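Local coordinates for protein putative cathepsin d (Ixodes ricinus, PDB 5N7Q) that probably cleaves proteins internally as an aspartic endopeptidase of the pepsin-like A1 family, and binds the inhibitor pepstatin A in this crystal, at residues Tyr6-Leu10 against Tyr19-Ser23; Ala98-Gln103 against Asn143-Leu149; Leu127-Ser131 against Arg328-Arg332; Gln153-Tyr159 against Glu171-Ile177. All blocks are in the same frame, centred on the assembly; numbering follows the deposited sequence.

Interaction 1: residues Tyr6-Leu10 against Tyr19-Ser23; sequences YPEPL and YGPIS
The carboxyl group of Glu8 lies against the Gly20-Pro21 peptide and the proline ring, the two side chains running past one another head to tail. Glu8 reaches this place because CG is anti to the backbone N (chi1 170°) and the chain then folds at chi2, near 69°. Glu8 OE2 sits 3.3 Å from Pro21 CD and 2.6 Å from Pro21 O, while Glu8 OE1 is 3.2 Å from the same Pro21 O. Gly20, without a side chain, leaves room for the carboxyl and for the Pro9 carbonyl, whose O lies 3.5 Å from Pro21 CD. Further along, Leu10 CD2 rests 3.8 Å from Tyr19 C, and Leu10 CA is 3.4 Å from Tyr19 O in a CA-H...O contact.

These are the two arms of the hairpin formed by strands 6-13 and 17-24. Tyr19 still makes a backbone bond to Val11, but here the arms splay, their directions 130° apart, and side-chain contacts replace a ladder. Strand 6-13 also pairs with strand 170-174, and Gly20 bonds to Val33 of strand 29-36.

Pro21 N, close to the buried acid, has no hydrogen to offer it. With two oxygens as close as Glu8 OE2 and Pro21 O, the acid probably holds a proton.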
loop_
_atom_site.group_PDB
_atom_site.type_symbol
_atom_site.label_atom_id
_atom_site.label_comp_id
_atom_site.label_asym_id
_atom_site.label_seq_id
_atom_site.Cartn_x
_atom_site.Cartn_y
_atom_site.Cartn_z
ATOM N N TYR A 6 -17.563 -7.009 -0.716
ATOM C CA TYR A 6 -16.690 -8.178 -0.497
ATOM C C TYR A 6 -15.587 -7.800 0.487
ATOM O O TYR A 6 -14.652 -7.097 0.112
ATOM C CB TYR A 6 -16.079 -8.707 -1.815
ATOM C CG TYR A 6 -17.117 -8.839 -2.896
ATOM C CD1 TYR A 6 -17.934 -9.965 -2.990
ATOM C CD2 TYR A 6 -17.297 -7.816 -3.793
ATOM C CE1 TYR A 6 -18.899 -10.054 -3.977
ATOM C CE2 TYR A 6 -18.247 -7.886 -4.793
ATOM C CZ TYR A 6 -19.041 -9.008 -4.893
ATOM O OH TYR A 6 -20.023 -9.043 -5.887
ATOM N N PRO A 7 -15.708 -8.239 1.759
ATOM C CA PRO A 7 -14.661 -7.934 2.738
ATOM C C PRO A 7 -13.465 -8.841 2.577
ATOM O O PRO A 7 -13.614 -10.067 2.618
ATOM C CB PRO A 7 -15.358 -8.144 4.098
ATOM C CG PRO A 7 -16.443 -9.104 3.807
ATOM C CD PRO A 7 -16.854 -8.924 2.392
ATOM N N GLU A 8 -12.288 -8.257 2.401
ATOM C CA GLU A 8 -11.076 -9.008 2.260
ATOM C C GLU A 8 -10.230 -8.834 3.537
ATOM O O GLU A 8 -9.707 -7.746 3.795
ATOM C CB GLU A 8 -10.299 -8.539 1.037
ATOM C CG GLU A 8 -8.876 -9.089 0.911
ATOM C CD GLU A 8 -8.774 -10.562 0.614
ATOM O OE1 GLU A 8 -9.827 -11.212 0.424
ATOM O OE2 GLU A 8 -7.621 -11.078 0.548
ATOM N N PRO A 9 -10.119 -9.891 4.346
ATOM C CA PRO A 9 -9.367 -9.769 5.598
ATOM C C PRO A 9 -7.875 -9.793 5.391
ATOM O O PRO A 9 -7.381 -10.614 4.615
ATOM C CB PRO A 9 -9.808 -10.998 6.384
ATOM C CG PRO A 9 -10.056 -12.005 5.325
ATOM C CD PRO A 9 -10.655 -11.267 4.177
ATOM N N LEU A 10 -7.158 -8.927 6.099
ATOM C CA LEU A 10 -5.697 -8.820 6.029
ATOM C C LEU A 10 -4.990 -9.303 7.297
ATOM O O LEU A 10 -5.510 -9.167 8.411
ATOM C CB LEU A 10 -5.262 -7.377 5.760
ATOM C CG LEU A 10 -5.929 -6.714 4.562
ATOM C CD1 LEU A 10 -5.544 -5.240 4.504
ATOM C CD2 LEU A 10 -5.540 -7.429 3.271
ATOM N N TYR A 19 -1.279 -8.319 4.040
ATOM C CA TYR A 19 -1.582 -9.207 2.918
ATOM C C TYR A 19 -2.778 -10.064 3.214
ATOM O O TYR A 19 -3.133 -10.300 4.384
ATOM C CB TYR A 19 -0.368 -10.077 2.580
ATOM C CG TYR A 19 0.264 -10.719 3.778
ATOM C CD1 TYR A 19 1.199 -10.005 4.533
ATOM C CD2 TYR A 19 -0.025 -12.039 4.156
ATOM C CE1 TYR A 19 1.800 -10.548 5.638
ATOM C CE2 TYR A 19 0.601 -12.599 5.275
ATOM C CZ TYR A 19 1.497 -11.833 6.003
ATOM O OH TYR A 19 2.177 -12.291 7.111
ATOM N N GLY A 20 -3.441 -10.501 2.146
ATOM C CA GLY A 20 -4.673 -11.275 2.289
ATOM C C GLY A 20 -4.814 -12.373 1.253
ATOM O O GLY A 20 -4.096 -12.393 0.242
ATOM N N PRO A 21 -5.736 -13.280 1.486
ATOM C CA PRO A 21 -5.945 -14.396 0.588
ATOM C C PRO A 21 -6.702 -14.096 -0.706
ATOM O O PRO A 21 -7.635 -13.306 -0.725
ATOM C CB PRO A 21 -6.754 -15.362 1.448
ATOM C CG PRO A 21 -7.570 -14.453 2.299
ATOM C CD PRO A 21 -6.609 -13.371 2.669
ATOM N N ILE A 22 -6.264 -14.764 -1.772
ATOM C CA ILE A 22 -7.014 -14.797 -3.032
ATOM C C ILE A 22 -6.908 -16.209 -3.557
ATOM O O ILE A 22 -6.074 -16.965 -3.103
ATOM C CB ILE A 22 -6.532 -13.778 -4.109
ATOM C CG1 ILE A 22 -5.118 -14.084 -4.638
ATOM C CG2 ILE A 22 -6.622 -12.348 -3.571
ATOM C CD1 ILE A 22 -4.687 -13.256 -5.847
ATOM N N SER A 23 -7.750 -16.523 -4.524
ATOM C CA SER A 23 -7.512 -17.731 -5.318
ATOM C C SER A 23 -7.559 -17.434 -6.778
ATOM O O SER A 23 -8.170 -16.446 -7.222
ATOM C CB SER A 23 -8.492 -18.859 -4.967
ATOM O OG SER A 23 -9.791 -18.656 -5.483
#

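Interaction 2: residues Ala98-Gln103 against Asn143-Leu149; sequences AKVSGQ and NMMKQGL
Val100 fits by its two methyls into the inner half of this contact: CG2 lies 3.7 Å from Met144 CG, the two side chains crossing at about a right angle, and CG1 lies 3.7 Å from Asn143 CB. Ala98 CB adds the Met144 methyl, CE, at 4.0 Å, beside the ring of Tyr6. This buried side seats the end of helix 140-146 on strand 98-101.

Toward solvent, the packing gives way to amides. Gln147 leaves the helix with CG beside its own backbone N and runs straight out beyond it, bringing its amide alongside exposed Ser101. Gln147 OE1 takes the Ser101 N-H on a lone pair at 3.1 Å, and Gln147 NE2 gives to Ser101 O at 2.9 Å. Beyond the corner, at buried Gln103, Asn143 ND2 donates to Gln103 OE1 at 3.0 Å, from 47° above that carbonyl plane, with weak bonds to Ser101 O and Gly102 O. Gln103 NE2 is engaged by Val138 O.

Just after Gln147, Gly148 closes the helix in a Schellman motif. Two amide side chains thus satisfy backbone groups where the chain turns its corner at Gly102, and the join relies on neutral hydrogen bonds without any salt bridge.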
loop_
_atom_site.group_PDB
_atom_site.type_symbol
_atom_site.label_atom_id
_atom_site.label_comp_id
_atom_site.label_asym_id
_atom_site.label_seq_id
_atom_site.Cartn_x
_atom_site.Cartn_y
_atom_site.Cartn_z
ATOM N N ALA A 98 -16.482 -12.909 -4.448
ATOM C CA ALA A 98 -16.412 -12.320 -5.778
ATOM C C ALA A 98 -15.647 -13.259 -6.701
ATOM O O ALA A 98 -14.559 -13.686 -6.350
ATOM C CB ALA A 98 -15.732 -10.964 -5.753
ATOM N N LYS A 99 -16.229 -13.530 -7.858
ATOM C CA LYS A 99 -15.608 -14.354 -8.909
ATOM C C LYS A 99 -15.334 -13.460 -10.097
ATOM O O LYS A 99 -16.251 -13.080 -10.826
ATOM C CB LYS A 99 -16.531 -15.489 -9.344
ATOM C CG LYS A 99 -17.076 -16.329 -8.214
ATOM C CD LYS A 99 -16.188 -17.501 -7.864
ATOM C CE LYS A 99 -16.906 -18.478 -6.943
ATOM N NZ LYS A 99 -16.505 -19.889 -7.195
ATOM N N VAL A 100 -14.074 -13.130 -10.285
ATOM C CA VAL A 100 -13.667 -12.156 -11.292
ATOM C C VAL A 100 -13.149 -12.960 -12.470
ATOM O O VAL A 100 -12.021 -13.450 -12.456
ATOM C CB VAL A 100 -12.563 -11.210 -10.768
ATOM C CG1 VAL A 100 -12.278 -10.119 -11.804
ATOM C CG2 VAL A 100 -12.965 -10.625 -9.420
ATOM N N SER A 101 -13.998 -13.109 -13.476
ATOM C CA SER A 101 -13.638 -13.847 -14.693
ATOM C C SER A 101 -12.581 -13.151 -15.570
ATOM O O SER A 101 -12.475 -11.907 -15.612
ATOM C CB SER A 101 -14.888 -14.123 -15.537
ATOM O OG SER A 101 -15.807 -14.954 -14.829
ATOM N N GLY A 102 -11.799 -13.955 -16.284
ATOM C CA GLY A 102 -10.910 -13.422 -17.312
ATOM C C GLY A 102 -9.921 -12.389 -16.810
ATOM O O GLY A 102 -9.737 -11.342 -17.439
ATOM N N GLN A 103 -9.274 -12.692 -15.686
ATOM C CA GLN A 103 -8.371 -11.751 -15.038
ATOM C C GLN A 103 -6.911 -11.983 -15.468
ATOM O O GLN A 103 -6.339 -13.039 -15.179
ATOM C CB GLN A 103 -8.483 -11.842 -13.510
ATOM C CG GLN A 103 -7.524 -10.925 -12.756
ATOM C CD GLN A 103 -7.743 -9.464 -13.108
ATOM O OE1 GLN A 103 -8.885 -9.012 -13.089
ATOM N NE2 GLN A 103 -6.681 -8.751 -13.473
ATOM N N ASN A 143 -11.720 -4.816 -13.489
ATOM C CA ASN A 143 -12.439 -5.997 -13.986
ATOM C C ASN A 143 -13.715 -6.272 -13.153
ATOM O O ASN A 143 -14.776 -6.568 -13.716
ATOM C CB ASN A 143 -11.496 -7.203 -13.981
ATOM C CG ASN A 143 -11.779 -8.184 -15.094
ATOM O OD1 ASN A 143 -12.572 -7.915 -16.004
ATOM N ND2 ASN A 143 -11.136 -9.338 -15.023
ATOM N N MET A 144 -13.635 -6.099 -11.835
ATOM C CA MET A 144 -14.811 -6.152 -10.968
ATOM C C MET A 144 -15.852 -5.131 -11.408
ATOM O O MET A 144 -17.044 -5.470 -11.531
ATOM C CB MET A 144 -14.420 -5.917 -9.514
ATOM C CG MET A 144 -13.622 -7.063 -8.928
ATOM S SD MET A 144 -12.976 -6.722 -7.285
ATOM C CE MET A 144 -14.329 -7.272 -6.263
ATOM N N MET A 145 -15.433 -3.897 -11.655
ATOM C CA MET A 145 -16.365 -2.863 -12.115
ATOM C C MET A 145 -16.992 -3.206 -13.457
ATOM O O MET A 145 -18.206 -3.072 -13.634
ATOM C CB MET A 145 -15.679 -1.507 -12.218
ATOM C CG MET A 145 -15.307 -0.921 -10.866
ATOM S SD MET A 145 -14.819 0.805 -11.010
ATOM C CE MET A 145 -13.461 0.640 -12.155
ATOM N N LYS A 146 -16.169 -3.658 -14.396
ATOM C CA LYS A 146 -16.675 -4.072 -15.727
ATOM C C LYS A 146 -17.735 -5.168 -15.624
ATOM O O LYS A 146 -18.738 -5.143 -16.347
ATOM C CB LYS A 146 -15.521 -4.568 -16.592
ATOM C CG LYS A 146 -14.711 -3.481 -17.258
ATOM C CD LYS A 146 -13.517 -4.063 -18.006
ATOM C CE LYS A 146 -12.648 -3.013 -18.704
ATOM N NZ LYS A 146 -12.219 -1.858 -17.847
ATOM N N GLN A 147 -17.534 -6.099 -14.690
ATOM C CA GLN A 147 -18.463 -7.209 -14.474
ATOM C C GLN A 147 -19.644 -6.859 -13.539
ATOM O O GLN A 147 -20.440 -7.741 -13.195
ATOM C CB GLN A 147 -17.681 -8.430 -13.969
ATOM C CG GLN A 147 -16.687 -8.900 -15.026
ATOM C CD GLN A 147 -15.751 -10.000 -14.569
ATOM O OE1 GLN A 147 -16.158 -10.928 -13.890
ATOM N NE2 GLN A 147 -14.494 -9.938 -15.012
ATOM N N GLY A 148 -19.718 -5.586 -13.125
ATOM C CA GLY A 148 -20.784 -5.073 -12.294
ATOM C C GLY A 148 -20.843 -5.630 -10.898
ATOM O O GLY A 148 -21.882 -5.523 -10.218
ATOM N N LEU A 149 -19.725 -6.153 -10.402
ATOM C CA LEU A 149 -19.741 -6.879 -9.133
ATOM C C LEU A 149 -19.913 -5.988 -7.904
ATOM O O LEU A 149 -20.252 -6.482 -6.844
ATOM C CB LEU A 149 -18.464 -7.702 -8.979
ATOM C CG LEU A 149 -18.192 -8.707 -10.099
ATOM C CD1 LEU A 149 -16.896 -9.437 -9.828
ATOM C CD2 LEU A 149 -19.364 -9.670 -10.233
#

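Interaction 3: residues Leu127-Ser131 against Arg328-Arg332; sequences LAYPS and RDQDR
Tyr129 and Arg328 run past each other in opposite directions, ring against guanidinium, with the two planes 40° apart. The ring reaches over the arginine by one side: Tyr129 CD1 sits 3.7 Å above the guanidinium plane, offset toward its rim, and Tyr129 CE1 lies 3.4 Å from Arg328 NE. Arg328 gets there by folding twice, at chi2 (-74°) and chi3 (-61°), which curls the chain beside the phenol. Pro130 meets the end of Arg328 head-on, its CD 3.7 Å from Arg328 NH2.

At the far end of the ring the phenol points into the 328-332 turn. Tyr129 OH donates to Asp331 OD1 at 2.7 Å; this oxygen lies in the ring plane at the edge, yet the hydroxyl approaches from above the carboxylate plane. Asp331 OD2 is held in a salt bridge by Lys194, and Asp331 with Arg332 forms a G1 beta bulge opposite Asp327, at the turn between strands 322-327 and 332-337.

A water in the guanidinium plane spans the remaining gap, accepting from Arg328 NH1 at 2.9 Å and donating to Leu127 O at 2.9 Å. Leu127 O also receives Trp197 NE1, and the Leu127 backbone bonds to that of Asp36, a predicted active-site residue. The contact therefore joins the C-terminal hairpin turn to the loop that follows strand 123-126, close to Asp36.

Arg328 NH1 is also salt-bridged to Asp142, so the arginine's charge is probably balanced by that acid while the tyrosine covers a face, and the phenol hydrogen is committed to an acid that Lys194 probably helps keep ionised.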
loop_
_atom_site.group_PDB
_atom_site.type_symbol
_atom_site.label_atom_id
_atom_site.label_comp_id
_atom_site.label_asym_id
_atom_site.label_seq_id
_atom_site.Cartn_x
_atom_site.Cartn_y
_atom_site.Cartn_z
ATOM N N LEU A 127 -4.041 -2.035 -7.032
ATOM C CA LEU A 127 -5.317 -1.343 -6.915
ATOM C C LEU A 127 -5.255 0.109 -7.397
ATOM O O LEU A 127 -6.210 0.891 -7.173
ATOM C CB LEU A 127 -5.808 -1.388 -5.465
ATOM C CG LEU A 127 -6.191 -2.760 -4.904
ATOM C CD1 LEU A 127 -6.410 -2.645 -3.409
ATOM C CD2 LEU A 127 -7.452 -3.288 -5.599
ATOM N N ALA A 128 -4.191 0.441 -8.132
ATOM C CA ALA A 128 -4.033 1.769 -8.740
ATOM C C ALA A 128 -4.836 1.849 -10.028
ATOM O O ALA A 128 -5.514 0.899 -10.424
ATOM C CB ALA A 128 -2.567 2.072 -8.981
ATOM N N TYR A 129 -4.809 3.009 -10.660
ATOM C CA TYR A 129 -5.538 3.219 -11.904
ATOM C C TYR A 129 -4.941 2.395 -13.041
ATOM O O TYR A 129 -3.744 2.140 -13.076
ATOM C CB TYR A 129 -5.517 4.689 -12.289
ATOM C CG TYR A 129 -6.504 5.551 -11.496
ATOM C CD1 TYR A 129 -7.815 5.738 -11.964
ATOM C CD2 TYR A 129 -6.121 6.188 -10.323
ATOM C CE1 TYR A 129 -8.724 6.538 -11.241
ATOM C CE2 TYR A 129 -7.005 6.978 -9.609
ATOM C CZ TYR A 129 -8.297 7.171 -10.101
ATOM O OH TYR A 129 -9.182 7.989 -9.379
ATOM N N PRO A 130 -5.766 2.043 -14.026
ATOM C CA PRO A 130 -5.259 1.183 -15.096
ATOM C C PRO A 130 -4.280 1.880 -16.027
ATOM O O PRO A 130 -3.562 1.195 -16.767
ATOM C CB PRO A 130 -6.532 0.800 -15.865
ATOM C CG PRO A 130 -7.527 1.916 -15.535
ATOM C CD PRO A 130 -7.224 2.234 -14.116
ATOM N N SER A 131 -4.266 3.213 -16.031
ATOM C CA SER A 131 -3.312 3.963 -16.827
ATOM C C SER A 131 -1.861 3.537 -16.561
ATOM O O SER A 131 -1.036 3.634 -17.469
ATOM C CB SER A 131 -3.470 5.444 -16.550
ATOM O OG SER A 131 -3.211 5.702 -15.163
ATOM N N ARG A 328 -13.695 5.305 -7.250
ATOM C CA ARG A 328 -13.535 5.347 -8.703
ATOM C C ARG A 328 -14.757 5.941 -9.377
ATOM O O ARG A 328 -14.670 6.328 -10.543
ATOM C CB ARG A 328 -13.255 3.946 -9.304
ATOM C CG ARG A 328 -11.860 3.440 -8.964
ATOM C CD ARG A 328 -10.753 4.154 -9.752
ATOM N NE ARG A 328 -10.931 3.932 -11.189
ATOM C CZ ARG A 328 -10.465 2.883 -11.864
ATOM N NH1 ARG A 328 -9.772 1.939 -11.242
ATOM N NH2 ARG A 328 -10.744 2.739 -13.161
ATOM N N ASP A 329 -15.892 6.069 -8.688
ATOM C CA ASP A 329 -17.065 6.733 -9.309
ATOM C C ASP A 329 -16.831 8.232 -9.466
ATOM O O ASP A 329 -17.233 8.846 -10.453
ATOM C CB ASP A 329 -18.313 6.498 -8.467
ATOM C CG ASP A 329 -18.872 5.099 -8.666
ATOM O OD1 ASP A 329 -18.868 4.635 -9.836
ATOM O OD2 ASP A 329 -19.314 4.501 -7.663
ATOM N N GLN A 330 -16.153 8.823 -8.488
ATOM C CA GLN A 330 -15.922 10.271 -8.487
ATOM C C GLN A 330 -14.441 10.670 -8.541
ATOM O O GLN A 330 -14.141 11.863 -8.546
ATOM C CB GLN A 330 -16.569 10.926 -7.278
ATOM C CG GLN A 330 -18.066 10.704 -7.213
ATOM C CD GLN A 330 -18.741 11.633 -6.243
ATOM O OE1 GLN A 330 -18.588 12.858 -6.331
ATOM N NE2 GLN A 330 -19.507 11.075 -5.327
ATOM N N ASP A 331 -13.538 9.695 -8.661
ATOM C CA ASP A 331 -12.092 9.936 -8.693
ATOM C C ASP A 331 -11.658 10.829 -7.513
ATOM O O ASP A 331 -11.201 11.956 -7.678
ATOM C CB ASP A 331 -11.679 10.563 -10.042
ATOM C CG ASP A 331 -11.685 9.543 -11.186
ATOM O OD1 ASP A 331 -11.366 8.352 -10.952
ATOM O OD2 ASP A 331 -12.039 9.901 -12.338
ATOM N N ARG A 332 -11.900 10.316 -6.322
ATOM C CA ARG A 332 -11.560 11.045 -5.098
ATOM C C ARG A 332 -11.117 10.039 -4.034
ATOM O O ARG A 332 -11.351 8.829 -4.132
ATOM C CB ARG A 332 -12.747 11.886 -4.634
ATOM C CG ARG A 332 -13.955 11.081 -4.193
ATOM C CD ARG A 332 -15.161 11.931 -3.903
ATOM N NE ARG A 332 -16.258 11.075 -3.451
ATOM C CZ ARG A 332 -17.315 11.481 -2.757
ATOM N NH1 ARG A 332 -17.479 12.763 -2.455
ATOM N NH2 ARG A 332 -18.240 10.593 -2.428
HETATM O O HOH W 1 -8.745 1.171 -8.609
#

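Interaction 4: residues Gln153-Tyr159 against Glu171-Ile177; sequences QNVFSVY and EVLFGGI
Ser157 and Leu173 form a hydrogen-bonded antiparallel pair: Leu173 N gives to Ser157 O at 2.8 Å, and Ser157 N returns a bond to Leu173 O at 3.0 Å. Tyr159 and Glu171 repeat the pattern two residues on. Past the other end Gly175 N donates to Val155 O at 2.7 Å, where Phe174 and Gly175 form the corner of a type II turn from Leu173 to Gly176. The chain beyond this corner carries the Gly176 carbonyl over strand 155-160, and Ser157 OG, anti to its own carbonyl carbon (chi1 -58°), donates to Gly176 O at 2.8 Å. Ile177 closes over the hydroxyl and meets Val155 at about a right angle, Ile177 CG1 3.9 Å from Val155 CG2.

The strands are the two arms of a hairpin in the interdomain sheet of pepsin-like peptidases. Strand 322-327 continues it beside 155-160, and strand 6-13 beside 170-174.

On one face sit Phe156, Val158, Val172 and Phe174. Phe156 CG takes the crowded position between backbone N and carbonyl carbon, which stands its ring up side by side with Val172, Phe156 CD1 4.1 Å from Val172 CG1. Val172 CG1 also lies over a face of the Phe174 ring, 3.5 Å above its plane. Around this group Phe326 and Phe141 meet the Phe156 ring, the latter edge-to-face.

Ser157, Tyr159, Glu171 and Leu173 occupy the other face. There a water donates to both Ser157 O and Glu171 OE2, the latter at 2.8 Å, and His181 stacks on the Tyr159 ring while making a weak bond to the same carboxylate oxygen.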
loop_
_atom_site.group_PDB
_atom_site.type_symbol
_atom_site.label_atom_id
_atom_site.label_comp_id
_atom_site.label_asym_id
_atom_site.label_seq_id
_atom_site.Cartn_x
_atom_site.Cartn_y
_atom_site.Cartn_z
ATOM N N GLN A 153 -21.700 1.029 -6.371
ATOM C CA GLN A 153 -20.797 1.584 -5.376
ATOM C C GLN A 153 -19.367 1.162 -5.715
ATOM O O GLN A 153 -18.810 0.244 -5.099
ATOM C CB GLN A 153 -21.252 1.128 -3.985
ATOM C CG GLN A 153 -20.404 1.565 -2.793
ATOM C CD GLN A 153 -20.249 3.076 -2.639
ATOM O OE1 GLN A 153 -20.159 3.811 -3.622
ATOM N NE2 GLN A 153 -20.180 3.547 -1.391
ATOM N N ASN A 154 -18.776 1.855 -6.685
ATOM C CA ASN A 154 -17.463 1.501 -7.218
ATOM C C ASN A 154 -16.354 2.190 -6.417
ATOM O O ASN A 154 -15.622 3.048 -6.913
ATOM C CB ASN A 154 -17.357 1.793 -8.708
ATOM C CG ASN A 154 -18.350 0.999 -9.510
ATOM O OD1 ASN A 154 -18.318 -0.237 -9.514
ATOM N ND2 ASN A 154 -19.278 1.694 -10.160
ATOM N N VAL A 155 -16.274 1.780 -5.161
ATOM C CA VAL A 155 -15.247 2.226 -4.224
ATOM C C VAL A 155 -14.707 1.024 -3.490
ATOM O O VAL A 155 -15.334 -0.026 -3.440
ATOM C CB VAL A 155 -15.812 3.238 -3.178
ATOM C CG1 VAL A 155 -16.644 4.325 -3.849
ATOM C CG2 VAL A 155 -16.559 2.539 -2.044
ATOM N N PHE A 156 -13.505 1.176 -2.929
ATOM C CA PHE A 156 -13.011 0.226 -1.944
ATOM C C PHE A 156 -12.408 1.010 -0.797
ATOM O O PHE A 156 -11.875 2.104 -0.988
ATOM C CB PHE A 156 -12.041 -0.810 -2.534
ATOM C CG PHE A 156 -10.810 -0.241 -3.169
ATOM C CD1 PHE A 156 -9.669 0.005 -2.408
ATOM C CD2 PHE A 156 -10.778 0.101 -4.525
ATOM C CE1 PHE A 156 -8.535 0.541 -2.987
ATOM C CE2 PHE A 156 -9.623 0.632 -5.106
ATOM C CZ PHE A 156 -8.505 0.859 -4.319
ATOM N N SER A 157 -12.571 0.471 0.399
ATOM C CA SER A 157 -12.167 1.159 1.614
ATOM C C SER A 157 -11.220 0.305 2.457
ATOM O O SER A 157 -11.453 -0.892 2.618
ATOM C CB SER A 157 -13.384 1.501 2.449
ATOM O OG SER A 157 -14.285 2.305 1.710
ATOM N N VAL A 158 -10.149 0.912 2.968
ATOM C CA VAL A 158 -9.067 0.181 3.610
ATOM C C VAL A 158 -8.885 0.556 5.089
ATOM O O VAL A 158 -8.726 1.708 5.439
ATOM C CB VAL A 158 -7.730 0.396 2.859
ATOM C CG1 VAL A 158 -6.628 -0.397 3.551
ATOM C CG2 VAL A 158 -7.849 0.040 1.372
ATOM N N TYR A 159 -8.988 -0.461 5.937
ATOM C CA TYR A 159 -8.656 -0.402 7.342
ATOM C C TYR A 159 -7.349 -1.152 7.564
ATOM O O TYR A 159 -7.257 -2.331 7.177
ATOM C CB TYR A 159 -9.788 -1.060 8.165
ATOM C CG TYR A 159 -9.398 -1.378 9.584
ATOM C CD1 TYR A 159 -8.992 -0.375 10.453
ATOM C CD2 TYR A 159 -9.382 -2.693 10.045
ATOM C CE1 TYR A 159 -8.569 -0.660 11.737
ATOM C CE2 TYR A 159 -9.002 -2.991 11.347
ATOM C CZ TYR A 159 -8.599 -1.972 12.187
ATOM O OH TYR A 159 -8.179 -2.267 13.473
ATOM N N GLU A 171 -8.508 -4.784 6.652
ATOM C CA GLU A 171 -9.531 -5.167 5.689
ATOM C C GLU A 171 -9.445 -4.290 4.476
ATOM O O GLU A 171 -9.312 -3.086 4.612
ATOM C CB GLU A 171 -10.921 -5.029 6.304
ATOM C CG GLU A 171 -12.071 -5.259 5.341
ATOM C CD GLU A 171 -13.415 -5.105 6.015
ATOM O OE1 GLU A 171 -13.872 -6.140 6.538
ATOM O OE2 GLU A 171 -13.962 -3.976 6.092
ATOM N N VAL A 172 -9.586 -4.890 3.298
ATOM C CA VAL A 172 -9.965 -4.126 2.107
ATOM C C VAL A 172 -11.420 -4.463 1.813
ATOM O O VAL A 172 -11.720 -5.623 1.558
ATOM C CB VAL A 172 -9.077 -4.426 0.883
ATOM C CG1 VAL A 172 -9.499 -3.528 -0.261
ATOM C CG2 VAL A 172 -7.588 -4.218 1.180
ATOM N N LEU A 173 -12.303 -3.472 1.874
ATOM C CA LEU A 173 -13.719 -3.691 1.593
ATOM C C LEU A 173 -14.017 -3.279 0.173
ATOM O O LEU A 173 -14.039 -2.089 -0.154
ATOM C CB LEU A 173 -14.588 -2.922 2.575
ATOM C CG LEU A 173 -16.099 -3.101 2.401
ATOM C CD1 LEU A 173 -16.497 -4.536 2.647
ATOM C CD2 LEU A 173 -16.807 -2.212 3.402
ATOM N N PHE A 174 -14.255 -4.264 -0.680
ATOM C CA PHE A 174 -14.580 -3.984 -2.078
ATOM C C PHE A 174 -16.065 -3.671 -2.258
ATOM O O PHE A 174 -16.903 -4.519 -1.955
ATOM C CB PHE A 174 -14.159 -5.167 -2.961
ATOM C CG PHE A 174 -12.664 -5.338 -3.045
ATOM C CD1 PHE A 174 -11.932 -4.580 -3.937
ATOM C CD2 PHE A 174 -11.982 -6.196 -2.207
ATOM C CE1 PHE A 174 -10.550 -4.688 -3.998
ATOM C CE2 PHE A 174 -10.599 -6.322 -2.276
ATOM C CZ PHE A 174 -9.892 -5.577 -3.179
ATOM N N GLY A 175 -16.379 -2.465 -2.731
ATOM C CA GLY A 175 -17.775 -2.105 -2.986
ATOM C C GLY A 175 -18.507 -1.531 -1.796
ATOM O O GLY A 175 -19.724 -1.515 -1.749
ATOM N N GLY A 176 -17.774 -1.008 -0.823
ATOM C CA GLY A 176 -18.439 -0.374 0.304
ATOM C C GLY A 176 -17.523 0.460 1.173
ATOM O O GLY A 176 -16.279 0.413 1.020
ATOM N N ILE A 177 -18.145 1.215 2.080
ATOM C CA ILE A 177 -17.465 2.015 3.114
ATOM C C ILE A 177 -18.090 1.604 4.432
ATOM O O ILE A 177 -19.291 1.741 4.575
ATOM C CB ILE A 177 -17.704 3.539 2.919
ATOM C CG1 ILE A 177 -17.365 4.007 1.498
ATOM C CG2 ILE A 177 -16.925 4.321 3.967
ATOM C CD1 ILE A 177 -17.784 5.443 1.191
HETATM O O HOH W 2 -12.872 -1.531 5.294
#

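How the interactions relate
Strand 170-174 ties interactions 1 and 4 together: Glu8 N bonds Val172 O and Tyr6 N bonds Phe174 O, so both share one run of sheet. Interaction 4 is the buried one and is built mainly from backbone bonds and apolar side chains; interaction 1, partly buried, has no clear hydrogen bond across it. Interaction 2 is the most peripheral and relies on side-chain amides; interaction 3, partly buried near the predicted active-site aspartates, uses charges and a water. They touch through Met145 on Arg328. Tyr6 OH bonds Leu149 O, linking interaction 1 to interaction 2. Interaction 4 nests within the loop closed by interaction 3, and Asp329 and Arg328 bond to Asn154.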